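Local coordinates for penicillin-binding protein PbpB (PDB 6KGU) that synthesises cross-linked peptidoglycan from lipid intermediates and carries a penicillin-sensitive transpeptidase domain that beta-lactam antibiotics inactivate, at residues Q398-R406 with Q437-M445. Numbering follows the deposited sequence.
Sequences QAIANDGVR and QTAQTVRQM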
loop_
_atom_site.group_PDB
_atom_site.type_symbol
_atom_site.label_atom_id
_atom_site.label_comp_id
_atom_site.label_asym_id
_atom_site.label_seq_id
_atom_site.Cartn_x
_atom_site.Cartn_y
_atom_site.Cartn_z
ATOM N N GLN A 398 5.588 6.415 1.115
ATOM C CA GLN A 398 6.237 7.020 -0.046
ATOM C C GLN A 398 6.657 8.455 0.241
ATOM O O GLN A 398 7.720 8.904 -0.220
ATOM C CB GLN A 398 5.302 6.963 -1.259
ATOM C CG GLN A 398 5.932 7.501 -2.538
ATOM C CD GLN A 398 5.833 8.993 -2.637
ATOM O OE1 GLN A 398 4.942 9.609 -2.041
ATOM N NE2 GLN A 398 6.759 9.595 -3.366
ATOM N N ALA A 399 5.831 9.199 0.989
ATOM C CA ALA A 399 6.179 10.576 1.333
ATOM C C ALA A 399 7.497 10.626 2.091
ATOM O O ALA A 399 8.358 11.478 1.830
ATOM C CB ALA A 399 5.069 11.209 2.184
ATOM N N ILE A 400 7.654 9.720 3.057
ATOM C CA ILE A 400 8.860 9.670 3.869
ATOM C C ILE A 400 10.028 9.139 3.049
ATOM O O ILE A 400 11.170 9.589 3.198
ATOM C CB ILE A 400 8.576 8.803 5.113
ATOM C CG1 ILE A 400 7.602 9.533 6.048
ATOM C CG2 ILE A 400 9.874 8.392 5.813
ATOM C CD1 ILE A 400 8.152 10.880 6.563
ATOM N N ALA A 401 9.759 8.169 2.174
ATOM C CA ALA A 401 10.795 7.666 1.277
ATOM C C ALA A 401 11.332 8.778 0.371
ATOM O O ALA A 401 12.534 8.840 0.096
ATOM C CB ALA A 401 10.228 6.529 0.429
ATOM N N ASN A 402 10.454 9.661 -0.098
ATOM C CA ASN A 402 10.839 10.704 -1.048
ATOM C C ASN A 402 11.217 11.998 -0.334
ATOM O O ASN A 402 10.832 13.096 -0.755
ATOM C CB ASN A 402 9.704 10.925 -2.049
ATOM C CG ASN A 402 10.103 11.818 -3.208
ATOM O OD1 ASN A 402 11.210 11.708 -3.756
ATOM N ND2 ASN A 402 9.197 12.717 -3.587
ATOM N N ASP A 403 11.949 11.872 0.785
ATOM C CA ASP A 403 12.533 13.018 1.478
ATOM C C ASP A 403 11.463 14.013 1.901
ATOM O O ASP A 403 11.679 15.225 1.885
ATOM C CB ASP A 403 13.609 13.700 0.620
ATOM C CG ASP A 403 14.992 13.061 0.816
ATOM O OD1 ASP A 403 15.127 12.225 1.739
ATOM O OD2 ASP A 403 15.930 13.390 0.062
ATOM N N GLY A 404 10.297 13.489 2.284
ATOM C CA GLY A 404 9.229 14.294 2.845
ATOM C C GLY A 404 8.196 14.778 1.852
ATOM O O GLY A 404 7.225 15.420 2.262
ATOM N N VAL A 405 8.363 14.499 0.563
ATOM C CA VAL A 405 7.455 15.013 -0.458
ATOM C C VAL A 405 6.571 13.869 -0.943
ATOM O O VAL A 405 7.039 12.951 -1.628
ATOM C CB VAL A 405 8.208 15.667 -1.621
ATOM C CG1 VAL A 405 7.226 16.084 -2.683
ATOM C CG2 VAL A 405 9.011 16.865 -1.112
ATOM N N ARG A 406 5.289 13.941 -0.607
ATOM C CA ARG A 406 4.338 12.934 -1.049
ATOM C C ARG A 406 3.973 13.183 -2.500
ATOM O O ARG A 406 3.650 14.313 -2.882
ATOM C CB ARG A 406 3.089 12.969 -0.179
ATOM C CG ARG A 406 2.124 11.802 -0.426
ATOM C CD ARG A 406 1.117 11.710 0.699
ATOM N NE ARG A 406 0.214 12.858 0.783
ATOM C CZ ARG A 406 -0.857 13.043 0.010
ATOM N NH1 ARG A 406 -1.171 12.164 -0.934
ATOM N NH2 ARG A 406 -1.626 14.107 0.188
ATOM N N GLN A 437 15.060 16.532 6.092
ATOM C CA GLN A 437 15.792 16.140 7.285
ATOM C C GLN A 437 14.929 15.284 8.208
ATOM O O GLN A 437 15.412 14.313 8.795
ATOM C CB GLN A 437 16.320 17.392 8.001
ATOM C CG GLN A 437 16.800 17.120 9.419
ATOM C CD GLN A 437 18.110 16.330 9.446
ATOM O OE1 GLN A 437 18.435 15.704 10.447
ATOM N NE2 GLN A 437 18.823 16.318 8.342
ATOM N N THR A 438 13.663 15.677 8.368
ATOM C CA THR A 438 12.731 14.870 9.150
ATOM C C THR A 438 12.528 13.504 8.507
ATOM O O THR A 438 12.645 12.465 9.175
ATOM C CB THR A 438 11.394 15.597 9.289
ATOM O OG1 THR A 438 11.559 16.768 10.086
ATOM C CG2 THR A 438 10.353 14.693 9.969
ATOM N N ALA A 439 12.223 13.484 7.212
ATOM C CA ALA A 439 12.019 12.228 6.500
ATOM C C ALA A 439 13.205 11.282 6.667
ATOM O O ALA A 439 13.023 10.087 6.917
ATOM C CB ALA A 439 11.769 12.511 5.022
ATOM N N GLN A 440 14.430 11.795 6.522
ATOM C CA GLN A 440 15.612 10.951 6.677
ATOM C C GLN A 440 15.719 10.404 8.092
ATOM O O GLN A 440 16.105 9.246 8.294
ATOM C CB GLN A 440 16.872 11.744 6.303
ATOM C CG GLN A 440 16.987 11.989 4.794
ATOM C CD GLN A 440 17.762 13.245 4.456
ATOM O OE1 GLN A 440 18.509 13.760 5.280
ATOM N NE2 GLN A 440 17.582 13.745 3.244
ATOM N N THR A 441 15.364 11.222 9.084
ATOM C CA THR A 441 15.406 10.788 10.472
ATOM C C THR A 441 14.359 9.712 10.758
ATOM O O THR A 441 14.642 8.731 11.459
ATOM C CB THR A 441 15.220 12.009 11.380
ATOM O OG1 THR A 441 16.383 12.838 11.283
ATOM C CG2 THR A 441 15.011 11.609 12.833
ATOM N N VAL A 442 13.153 9.858 10.208
ATOM C CA VAL A 442 12.117 8.858 10.451
ATOM C C VAL A 442 12.484 7.526 9.787
ATOM O O VAL A 442 12.308 6.458 10.381
ATOM C CB VAL A 442 10.750 9.382 9.969
ATOM C CG1 VAL A 442 9.711 8.261 9.974
ATOM C CG2 VAL A 442 10.281 10.576 10.844
ATOM N N ARG A 443 13.004 7.571 8.558
ATOM C CA ARG A 443 13.491 6.365 7.879
ATOM C C ARG A 443 14.527 5.631 8.716
ATOM O O ARG A 443 14.484 4.400 8.840
ATOM C CB ARG A 443 14.120 6.713 6.517
ATOM C CG ARG A 443 13.170 7.200 5.456
ATOM C CD ARG A 443 13.746 7.011 4.045
ATOM N NE ARG A 443 15.041 7.651 3.808
ATOM C CZ ARG A 443 15.197 8.864 3.275
ATOM N NH1 ARG A 443 14.144 9.605 2.973
ATOM N NH2 ARG A 443 16.409 9.348 3.062
ATOM N N GLN A 444 15.496 6.370 9.270
ATOM C CA GLN A 444 16.516 5.727 10.094
ATOM C C GLN A 444 15.901 5.109 11.341
ATOM O O GLN A 444 16.234 3.976 11.706
ATOM C CB GLN A 444 17.608 6.736 10.467
ATOM C CG GLN A 444 18.547 7.063 9.310
ATOM C CD GLN A 444 19.312 5.836 8.803
ATOM O OE1 GLN A 444 19.782 5.010 9.585
ATOM N NE2 GLN A 444 19.419 5.716 7.500
ATOM N N MET A 445 14.990 5.838 12.002
ATOM C CA MET A 445 14.306 5.314 13.180
ATOM C C MET A 445 13.598 4.004 12.876
ATOM O O MET A 445 13.663 3.057 13.662
ATOM C CB MET A 445 13.282 6.328 13.710
ATOM C CG MET A 445 13.761 7.223 14.826
ATOM S SD MET A 445 12.397 7.945 15.774
ATOM C CE MET A 445 11.458 8.747 14.473
#
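Arg-443 reaches from helix 436-445 to the C-terminal end of helix 390-401, running past Ile-400 in the opposite direction. Its CB leads into a CG that lies anti to the carbonyl carbon (chi1 -69°) and packs 3.5 Å from Ile-400 CG2. CD then passes 3.7 Å from the carbonyl O of Ile-400. A bend at chi3 turns the guanidinium back over its own helix, with one face above Gln-440 CA, while NE bonds to the carbonyl of Ala-504. At the tip, NH1 donates in plane to Ile-400 O (3.0 Å) and forms a salt bridge with Asp-403 OD1 (3.1 Å, N-H...O 163°), which it meets on the anti side, though 27° out of the carboxylate plane; NH2 adds a weak bond to the same oxygen. Gln-440 NE2 hydrogen-bonds to Asp-403 OD1 at 3.3 Å from the other face, well above the carboxylate plane, so OD1 is held from both faces. Beneath this polar layer, Ala-439 CB sits 3.3 Å from Gly-404 N, against the type I' turn from Asn-402 to Val-405, and Val-442 CG1 backs Ile-400 CG2. Within the transpeptidase domain, one arginine thus joins a helix C-terminus, its following turn and a second helix; its positive charge probably complements both the carboxylate and the negative end of the helix dipole.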